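Local coordinates for protein pyrethroid hydrolase (Sphingobium faniae, PDB 5Y5R) that hydrolyses the ester bond of pyrethroid insecticides, splitting compounds such as cypermethrin and permethrin into an alcohol and a cyclopropanecarboxylic acid, at residues T2-N14 and A68-G80. Sequence-based numbering, arbitrary orientation.
With 8NL ((2-methyl-3-phenyl-phenyl)methyl (1~{S})-3-[(~{E})-2-chloranyl-3,3,3-tris(fluoranyl)prop-1-enyl]-2,2-dimethyl-cyclopropane-1-carboxylate), chain G.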
ATOM      1  N   THR A   2      -8.300  10.841 -19.741  1.00 43.83           N
ATOM      2  CA  THR A   2      -8.644  11.566 -18.519  1.00 40.60           C
ATOM      3  C   THR A   2      -7.686  11.135 -17.395  1.00 41.34           C
ATOM      4  O   THR A   2      -7.401  11.922 -16.494  1.00 38.20           O
ATOM      5  CB  THR A   2     -10.105  11.378 -18.116  1.00 45.07           C
ATOM      6  OG1 THR A   2     -10.930  11.514 -19.278  1.00 47.52           O
ATOM      7  CG2 THR A   2     -10.511  12.464 -17.129  1.00 46.17           C
ATOM      8  N   VAL A   3      -7.246   9.877 -17.411  1.00 39.45           N
ATOM      9  CA  VAL A   3      -6.244   9.391 -16.467  1.00 35.62           C
ATOM     10  C   VAL A   3      -4.877   9.464 -17.131  1.00 33.81           C
ATOM     11  O   VAL A   3      -4.624   8.758 -18.118  1.00 30.12           O
ATOM     12  CB  VAL A   3      -6.537   7.959 -16.017  1.00 31.63           C
ATOM     13  CG1 VAL A   3      -5.380   7.462 -15.170  1.00 29.28           C
ATOM     14  CG2 VAL A   3      -7.859   7.906 -15.273  1.00 30.84           C
ATOM     15  N   THR A   4      -3.978  10.255 -16.526  1.00 32.91           N
ATOM     16  CA  THR A   4      -2.645  10.588 -17.024  1.00 30.02           C
ATOM     17  C   THR A   4      -1.516  10.034 -16.181  1.00 33.00           C
ATOM     18  O   THR A   4      -0.413   9.806 -16.697  1.00 28.17           O
ATOM     19  CB  THR A   4      -2.486  12.116 -17.064  1.00 34.68           C
ATOM     20  OG1 THR A   4      -3.600  12.698 -17.758  1.00 40.13           O
ATOM     21  CG2 THR A   4      -1.180  12.535 -17.747  1.00 41.00           C
ATOM     22  N   ASP A   5      -1.761   9.842 -14.892  1.00 30.60           N
ATOM     23  CA  ASP A   5      -0.728   9.488 -13.943  1.00 26.17           C
ATOM     24  C   ASP A   5      -1.195   8.306 -13.116  1.00 26.73           C
ATOM     25  O   ASP A   5      -2.376   8.212 -12.769  1.00 26.14           O
ATOM     26  CB  ASP A   5      -0.437  10.654 -13.037  1.00 29.88           C
ATOM     27  CG  ASP A   5       0.154  11.834 -13.783  1.00 32.21           C
ATOM     28  OD1 ASP A   5      -0.582  12.454 -14.602  1.00 28.64           O
ATOM     29  OD2 ASP A   5       1.339  12.144 -13.531  1.00 34.01           O
ATOM     30  N   ILE A   6      -0.262   7.414 -12.798  1.00 19.59           N
ATOM     31  CA  ILE A   6      -0.481   6.332 -11.844  1.00 25.28           C
ATOM     32  C   ILE A   6       0.564   6.496 -10.754  1.00 26.68           C
ATOM     33  O   ILE A   6       1.759   6.630 -11.056  1.00 22.59           O
ATOM     34  CB  ILE A   6      -0.374   4.939 -12.501  1.00 26.60           C
ATOM     35  CG1 ILE A   6      -1.469   4.732 -13.538  1.00 22.98           C
ATOM     36  CG2 ILE A   6      -0.471   3.817 -11.477  1.00 23.73           C
ATOM     37  CD1 ILE A   6      -1.357   3.395 -14.252  1.00 20.43           C
ATOM     38  N   ILE A   7       0.122   6.476  -9.495  1.00 22.64           N
ATOM     39  CA  ILE A   7       1.011   6.683  -8.353  1.00 20.19           C
ATOM     40  C   ILE A   7       0.992   5.400  -7.521  1.00 19.66           C
ATOM     41  O   ILE A   7      -0.080   4.968  -7.079  1.00 18.26           O
ATOM     42  CB  ILE A   7       0.591   7.908  -7.524  1.00 22.79           C
ATOM     43  CG1 ILE A   7       0.551   9.177  -8.393  1.00 21.57           C
ATOM     44  CG2 ILE A   7       1.493   8.065  -6.257  1.00 21.53           C
ATOM     45  CD1 ILE A   7      -0.062  10.380  -7.729  1.00 23.97           C
ATOM     46  N   LEU A   8       2.152   4.739  -7.417  1.00 18.31           N
ATOM     47  CA  LEU A   8       2.321   3.497  -6.656  1.00 14.10           C
ATOM     48  C   LEU A   8       2.956   3.838  -5.319  1.00 19.68           C
ATOM     49  O   LEU A   8       4.082   4.372  -5.283  1.00 14.88           O
ATOM     50  CB  LEU A   8       3.217   2.484  -7.372  1.00 16.66           C
ATOM     51  CG  LEU A   8       3.026   2.333  -8.889  1.00 19.07           C
ATOM     52  CD1 LEU A   8       4.021   1.384  -9.488  1.00 13.27           C
ATOM     53  CD2 LEU A   8       1.563   1.944  -9.166  1.00 23.62           C
ATOM     54  N   ILE A   9       2.268   3.500  -4.230  1.00 18.30           N
ATOM     55  CA  ILE A   9       2.699   3.866  -2.885  1.00 17.77           C
ATOM     56  C   ILE A   9       3.084   2.614  -2.101  1.00 18.18           C
ATOM     57  O   ILE A   9       2.270   1.702  -1.933  1.00 18.97           O
ATOM     58  CB  ILE A   9       1.617   4.683  -2.171  1.00 17.14           C
ATOM     59  CG1 ILE A   9       1.420   6.005  -2.917  1.00 20.04           C
ATOM     60  CG2 ILE A   9       2.011   4.881  -0.709  1.00 18.33           C
ATOM     61  CD1 ILE A   9       0.168   6.769  -2.583  1.00 18.34           C
ATOM     62  N   HIS A  10       4.318   2.593  -1.594  1.00 18.06           N
ATOM     63  CA  HIS A  10       4.889   1.480  -0.852  1.00 17.34           C
ATOM     64  C   HIS A  10       4.236   1.354   0.526  1.00 12.03           C
ATOM     65  O   HIS A  10       3.554   2.270   1.003  1.00 13.98           O
ATOM     66  CB  HIS A  10       6.398   1.684  -0.659  1.00 19.16           C
ATOM     67  CG  HIS A  10       6.736   2.884   0.181  1.00 18.99           C
ATOM     68  ND1 HIS A  10       6.524   2.919   1.549  1.00 16.99           N
ATOM     69  CD2 HIS A  10       7.269   4.092  -0.148  1.00 20.46           C
ATOM     70  CE1 HIS A  10       6.918   4.094   2.021  1.00 20.60           C
ATOM     71  NE2 HIS A  10       7.364   4.828   1.013  1.00 21.64           N
ATOM     72  N   GLY A  11       4.460   0.205   1.158  1.00 12.39           N
ATOM     73  CA  GLY A  11       4.018  -0.078   2.527  1.00 14.72           C
ATOM     74  C   GLY A  11       5.096   0.061   3.602  1.00 22.31           C
ATOM     75  O   GLY A  11       6.161   0.651   3.392  1.00 16.18           O
ATOM     76  N   ALA A  12       4.843  -0.548   4.773  1.00 16.10           N
ATOM     77  CA  ALA A  12       5.750  -0.319   5.904  1.00 19.38           C
ATOM     78  C   ALA A  12       7.184  -0.776   5.629  1.00 14.33           C
ATOM     79  O   ALA A  12       7.424  -1.835   5.047  1.00 17.89           O
ATOM     80  CB  ALA A  12       5.242  -1.056   7.153  1.00 17.60           C
ATOM     81  N   LEU A  13       8.154   0.014   6.107  1.00 17.10           N
ATOM     82  CA  LEU A  13       9.579  -0.293   5.992  1.00 16.89           C
ATOM     83  C   LEU A  13      10.104  -0.325   4.551  1.00 18.97           C
ATOM     84  O   LEU A  13      11.267  -0.719   4.338  1.00 16.84           O
ATOM     85  CB  LEU A  13       9.885  -1.652   6.641  1.00 12.09           C
ATOM     86  CG  LEU A  13       9.849  -1.642   8.160  1.00 21.62           C
ATOM     87  CD1 LEU A  13       9.992  -3.049   8.697  1.00 19.34           C
ATOM     88  CD2 LEU A  13      10.975  -0.798   8.642  1.00 18.19           C
ATOM     89  N   ASN A  14       9.314   0.092   3.563  1.00 20.38           N
ATOM     90  CA  ASN A  14       9.713   0.037   2.159  1.00 15.46           C
ATOM     91  C   ASN A  14       9.952   1.442   1.593  1.00 20.07           C
ATOM     92  O   ASN A  14       9.694   2.462   2.239  1.00 20.43           O
ATOM     93  CB  ASN A  14       8.655  -0.720   1.327  1.00 17.63           C
ATOM     94  CG  ASN A  14       8.818  -2.218   1.386  1.00 21.21           C
ATOM     95  OD1 ASN A  14       8.688  -2.857   2.462  1.00 22.34           O
ATOM     96  ND2 ASN A  14       9.136  -2.807   0.245  1.00 19.35           N
ATOM     97  N   ALA A  68      -0.254  16.990 -11.690  1.00 41.55           N
ATOM     98  CA  ALA A  68      -0.723  16.084 -12.728  1.00 40.46           C
ATOM     99  C   ALA A  68      -1.610  16.828 -13.720  1.00 39.72           C
ATOM    100  O   ALA A  68      -2.424  17.676 -13.338  1.00 36.72           O
ATOM    101  CB  ALA A  68      -1.481  14.916 -12.119  1.00 32.66           C
ATOM    102  N   GLU A  69      -1.447  16.497 -15.005  1.00 38.37           N
ATOM    103  CA  GLU A  69      -2.265  17.112 -16.049  1.00 39.98           C
ATOM    104  C   GLU A  69      -3.734  16.733 -15.888  1.00 36.56           C
ATOM    105  O   GLU A  69      -4.615  17.604 -15.868  1.00 31.66           O
ATOM    106  CB  GLU A  69      -1.739  16.700 -17.433  1.00 40.79           C
ATOM    107  CG  GLU A  69      -2.401  17.423 -18.595  1.00 47.40           C
ATOM    108  CD  GLU A  69      -1.877  16.986 -19.968  1.00 55.60           C
ATOM    109  OE1 GLU A  69      -0.652  16.755 -20.125  1.00 53.70           O
ATOM    110  OE2 GLU A  69      -2.707  16.878 -20.895  1.00 51.48           O
ATOM    111  N   GLY A  70      -4.010  15.436 -15.739  1.00 38.85           N
ATOM    112  CA  GLY A  70      -5.365  14.925 -15.598  1.00 35.31           C
ATOM    113  C   GLY A  70      -5.624  14.218 -14.276  1.00 36.40           C
ATOM    114  O   GLY A  70      -5.195  14.690 -13.222  1.00 32.85           O
ATOM    115  N   GLN A  71      -6.363  13.111 -14.316  1.00 38.60           N
ATOM    116  CA  GLN A  71      -6.700  12.318 -13.140  1.00 32.40           C
ATOM    117  C   GLN A  71      -5.620  11.280 -12.865  1.00 28.06           C
ATOM    118  O   GLN A  71      -4.885  10.882 -13.764  1.00 27.50           O
ATOM    119  CB  GLN A  71      -8.028  11.597 -13.338  1.00 32.90           C
ATOM    120  CG  GLN A  71      -9.138  12.540 -13.650  1.00 36.83           C
ATOM    121  CD  GLN A  71      -9.669  13.181 -12.412  1.00 34.14           C
ATOM    122  OE1 GLN A  71     -10.479  12.601 -11.684  1.00 36.28           O
ATOM    123  NE2 GLN A  71      -9.175  14.382 -12.128  1.00 31.96           N
ATOM    124  N   SER A  72      -5.571  10.800 -11.613  1.00 31.52           N
ATOM    125  CA  SER A  72      -4.570   9.837 -11.172  1.00 26.34           C
ATOM    126  C   SER A  72      -5.175   8.556 -10.605  1.00 24.13           C
ATOM    127  O   SER A  72      -6.203   8.570  -9.923  1.00 24.64           O
ATOM    128  CB  SER A  72      -3.672  10.427 -10.093  1.00 26.47           C
ATOM    129  OG  SER A  72      -2.897  11.501 -10.597  1.00 30.22           O
ATOM    130  N   ILE A  73      -4.436   7.466 -10.766  1.00 26.76           N
ATOM    131  CA  ILE A  73      -4.725   6.218 -10.076  1.00 25.50           C
ATOM    132  C   ILE A  73      -3.768   6.123  -8.891  1.00 24.75           C
ATOM    133  O   ILE A  73      -2.553   6.311  -9.039  1.00 19.23           O
ATOM    134  CB  ILE A  73      -4.564   5.006 -11.013  1.00 21.67           C
ATOM    135  CG1 ILE A  73      -5.426   5.159 -12.274  1.00 24.82           C
ATOM    136  CG2 ILE A  73      -4.947   3.734 -10.284  1.00 24.49           C
ATOM    137  CD1 ILE A  73      -6.940   4.973 -12.071  1.00 20.95           C
ATOM    138  N   LEU A  74      -4.314   5.842  -7.713  1.00 20.61           N
ATOM    139  CA  LEU A  74      -3.526   5.658  -6.502  1.00 16.98           C
ATOM    140  C   LEU A  74      -3.528   4.187  -6.159  1.00 20.77           C
ATOM    141  O   LEU A  74      -4.603   3.567  -6.077  1.00 18.07           O
ATOM    142  CB  LEU A  74      -4.097   6.463  -5.334  1.00 17.73           C
ATOM    143  CG  LEU A  74      -4.161   7.976  -5.471  1.00 22.69           C
ATOM    144  CD1 LEU A  74      -4.427   8.586  -4.088  1.00 23.82           C
ATOM    145  CD2 LEU A  74      -2.855   8.460  -6.115  1.00 17.34           C
ATOM    146  N   LEU A  75      -2.335   3.628  -5.981  1.00 16.74           N
ATOM    147  CA  LEU A  75      -2.166   2.251  -5.554  1.00 18.87           C
ATOM    148  C   LEU A  75      -1.416   2.239  -4.229  1.00 17.10           C
ATOM    149  O   LEU A  75      -0.382   2.914  -4.077  1.00 16.82           O
ATOM    150  CB  LEU A  75      -1.407   1.407  -6.585  1.00 15.03           C
ATOM    151  CG  LEU A  75      -1.246  -0.087  -6.279  1.00 15.25           C
ATOM    152  CD1 LEU A  75      -1.216  -0.887  -7.594  1.00 20.07           C
ATOM    153  CD2 LEU A  75       0.040  -0.412  -5.463  1.00 15.99           C
ATOM    154  N   GLY A  76      -1.944   1.495  -3.291  1.00 15.85           N
ATOM    155  CA  GLY A  76      -1.276   1.264  -2.022  1.00 18.03           C
ATOM    156  C   GLY A  76      -0.963  -0.210  -1.874  1.00 16.82           C
ATOM    157  O   GLY A  76      -1.777  -1.056  -2.229  1.00 18.18           O
ATOM    158  N   HIS A  77       0.229  -0.515  -1.356  1.00 20.15           N
ATOM    159  CA  HIS A  77       0.555  -1.886  -0.985  1.00 16.13           C
ATOM    160  C   HIS A  77       0.557  -2.003   0.539  1.00 21.53           C
ATOM    161  O   HIS A  77       1.056  -1.110   1.230  1.00 17.29           O
ATOM    162  CB  HIS A  77       1.885  -2.348  -1.565  1.00 17.39           C
ATOM    163  CG  HIS A  77       2.354  -3.662  -1.016  1.00 16.22           C
ATOM    164  ND1 HIS A  77       3.449  -3.778  -0.183  1.00 14.17           N
ATOM    165  CD2 HIS A  77       1.868  -4.913  -1.172  1.00 19.22           C
ATOM    166  CE1 HIS A  77       3.627  -5.046   0.131  1.00 16.56           C
ATOM    167  NE2 HIS A  77       2.663  -5.754  -0.435  1.00 19.63           N
ATOM    168  N   SER A  78      -0.121  -3.033   1.049  1.00 21.19           N
ATOM    169  CA  SER A  78      -0.203  -3.357   2.474  1.00 20.26           C
ATOM    170  C   SER A  78      -0.578  -2.102   3.258  1.00 23.61           C
ATOM    171  O   SER A  78      -1.636  -1.513   3.020  1.00 23.05           O
ATOM    172  CB  SER A  78       1.102  -3.942   3.002  1.00 26.86           C
ATOM    173  OG  SER A  78       2.089  -2.937   3.153  1.00 32.90           O
ATOM    174  N   LEU A  79       0.318  -1.634   4.137  1.00 12.85           N
ATOM    175  CA  LEU A  79       0.023  -0.437   4.915  1.00 19.70           C
ATOM    176  C   LEU A  79      -0.208   0.778   4.030  1.00 18.81           C
ATOM    177  O   LEU A  79      -0.818   1.757   4.478  1.00 21.00           O
ATOM    178  CB  LEU A  79       1.176  -0.158   5.910  1.00 20.96           C
ATOM    179  CG  LEU A  79       1.059   1.079   6.798  1.00 20.54           C
ATOM    180  CD1 LEU A  79       0.173   0.782   8.035  1.00 18.34           C
ATOM    181  CD2 LEU A  79       2.435   1.534   7.234  1.00 19.11           C
ATOM    182  N   GLY A  80       0.297   0.755   2.788  1.00 18.84           N
ATOM    183  CA  GLY A  80       0.094   1.871   1.885  1.00 18.96           C
ATOM    184  C   GLY A  80      -1.359   2.172   1.586  1.00 22.15           C
ATOM    185  O   GLY A  80      -1.674   3.274   1.127  1.00 22.92           O
TER
HETATM  186  C   8NL G 301       7.866  -4.822   6.088  1.00 19.02           C
HETATM  187  C8  8NL G 301      11.717  -5.514   5.014  1.00 19.77           C
HETATM  188  C9  8NL G 301      12.869  -5.595   5.790  1.00 20.80           C
HETATM  189  C10 8NL G 301      12.888  -6.379   6.935  1.00 20.64           C
HETATM  190  C11 8NL G 301      11.717  -7.063   7.252  1.00 26.29           C
HETATM  191  C12 8NL G 301      10.573  -6.971   6.460  1.00 16.22           C
HETATM  192  C13 8NL G 301       5.698  -4.612   3.962  1.00 20.51           C
HETATM  193  O   8NL G 301       4.833  -5.111   5.011  1.00 26.62           O
HETATM  194 CL   8NL G 301       1.398  -5.929  11.224  1.00 67.16          CL
HETATM  195  C21 8NL G 301       2.093  -5.243   9.753  1.00 36.44           C
HETATM  196  C22 8NL G 301       3.506  -4.715   9.829  1.00 35.78           C
HETATM  197  F2  8NL G 301       4.297  -5.571   9.207  1.00 35.82           F
HETATM  198  F1  8NL G 301       3.640  -3.512   9.306  1.00 42.35           F
HETATM  199  F   8NL G 301       3.830  -4.645  11.103  1.00 31.88           F
HETATM  200  C20 8NL G 301       1.389  -5.254   8.620  1.00 29.03           C
HETATM  201  C16 8NL G 301       1.935  -4.647   7.346  1.00 32.58           C
HETATM  202  C17 8NL G 301       1.031  -5.143   6.222  1.00 26.84           C
HETATM  203  C18 8NL G 301       0.332  -3.792   6.164  1.00 31.23           C
HETATM  204  C19 8NL G 301       0.123  -6.313   6.632  1.00 27.14           C
HETATM  205  C15 8NL G 301       2.557  -5.443   6.203  1.00 32.19           C
HETATM  206  C14 8NL G 301       3.508  -4.548   5.404  1.00 26.42           C
HETATM  207  O1  8NL G 301       3.202  -3.380   5.157  1.00 24.06           O
HETATM  208  C2  8NL G 301       7.072  -5.273   3.765  1.00 21.85           C
HETATM  209  C3  8NL G 301       7.322  -5.779   2.496  1.00 21.87           C
HETATM  210  C4  8NL G 301       8.525  -6.403   2.170  1.00 17.32           C
HETATM  211  C5  8NL G 301       9.540  -6.497   3.119  1.00 20.19           C
HETATM  212  C6  8NL G 301       9.349  -6.011   4.407  1.00 21.04           C
HETATM  213  C1  8NL G 301       8.110  -5.383   4.726  1.00 20.50           C
HETATM  214  C7  8NL G 301      10.544  -6.177   5.331  1.00 18.30           C
HETATM  215  O   HOH W   1       5.641  -1.936  -0.161  1.00 18.13           O
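Ile7 and Ile9 each bond through N and O to strand 71-77, their neighbour in the parallel central sheet of the alpha/beta hydrolase fold; the bond from Ile7 N to Ile73 O spans 2.7 Å. A beta bulge between Val3 and Asp5 shifts the register, and Gln71 O takes a bond from Thr4 N and a weak one from Asp5 N. Beta-branched Val3, Ile6, Ile7 and Ile73 suit extended strands, and their apolar branches pack against neighbours on both sheet faces. Val3 reaches Ile73 CG1 at 3.7 Å through CG1, which its first torsion (chi1 174°) turns away from the backbone N; the side chains cross nearly at right angles. Ile6 instead lies alongside Ile73, and both pack on helix 237-249. On the other face Ile7 CD1 lies 3.8 Å from Leu74 CD2, while Ile7 also touches helix 59-67. Nearby, Asp5 presses on Ala68 CB; OD2 binds His34, but buried OD1 has no partner.

At the end of strand 71-77, Gly76, Ser78 and Gly80 fit a nucleophile elbow, in which Ser78 (phi 49°) is probably the nucleophile. Its OG sits between the backbone N and carbonyl carbon (chi1 75°), facing the ligand ester. Glycine suits both sides of this junction: a CB on Gly11, which starts the facing turn, would strike Ser78 OG, and one on Gly80, closing the elbow turn, would hit Ile9 O. Ala12 N donates to ligand O1 at 3.3 Å, consistent with an oxyanion hole, and Ala12 CB rests 3.8 Å from Leu79 CD2. Asn14 CG lies 4.0 Å from ligand C3, bringing its flat amide beside the methyl-bearing ring; an alanine here would remove that amide and probably leave a gap beside C3. His77 binds His230 O through NE2, while a water joins its ND1 (2.9 Å) to Gly11 N (2.8 Å).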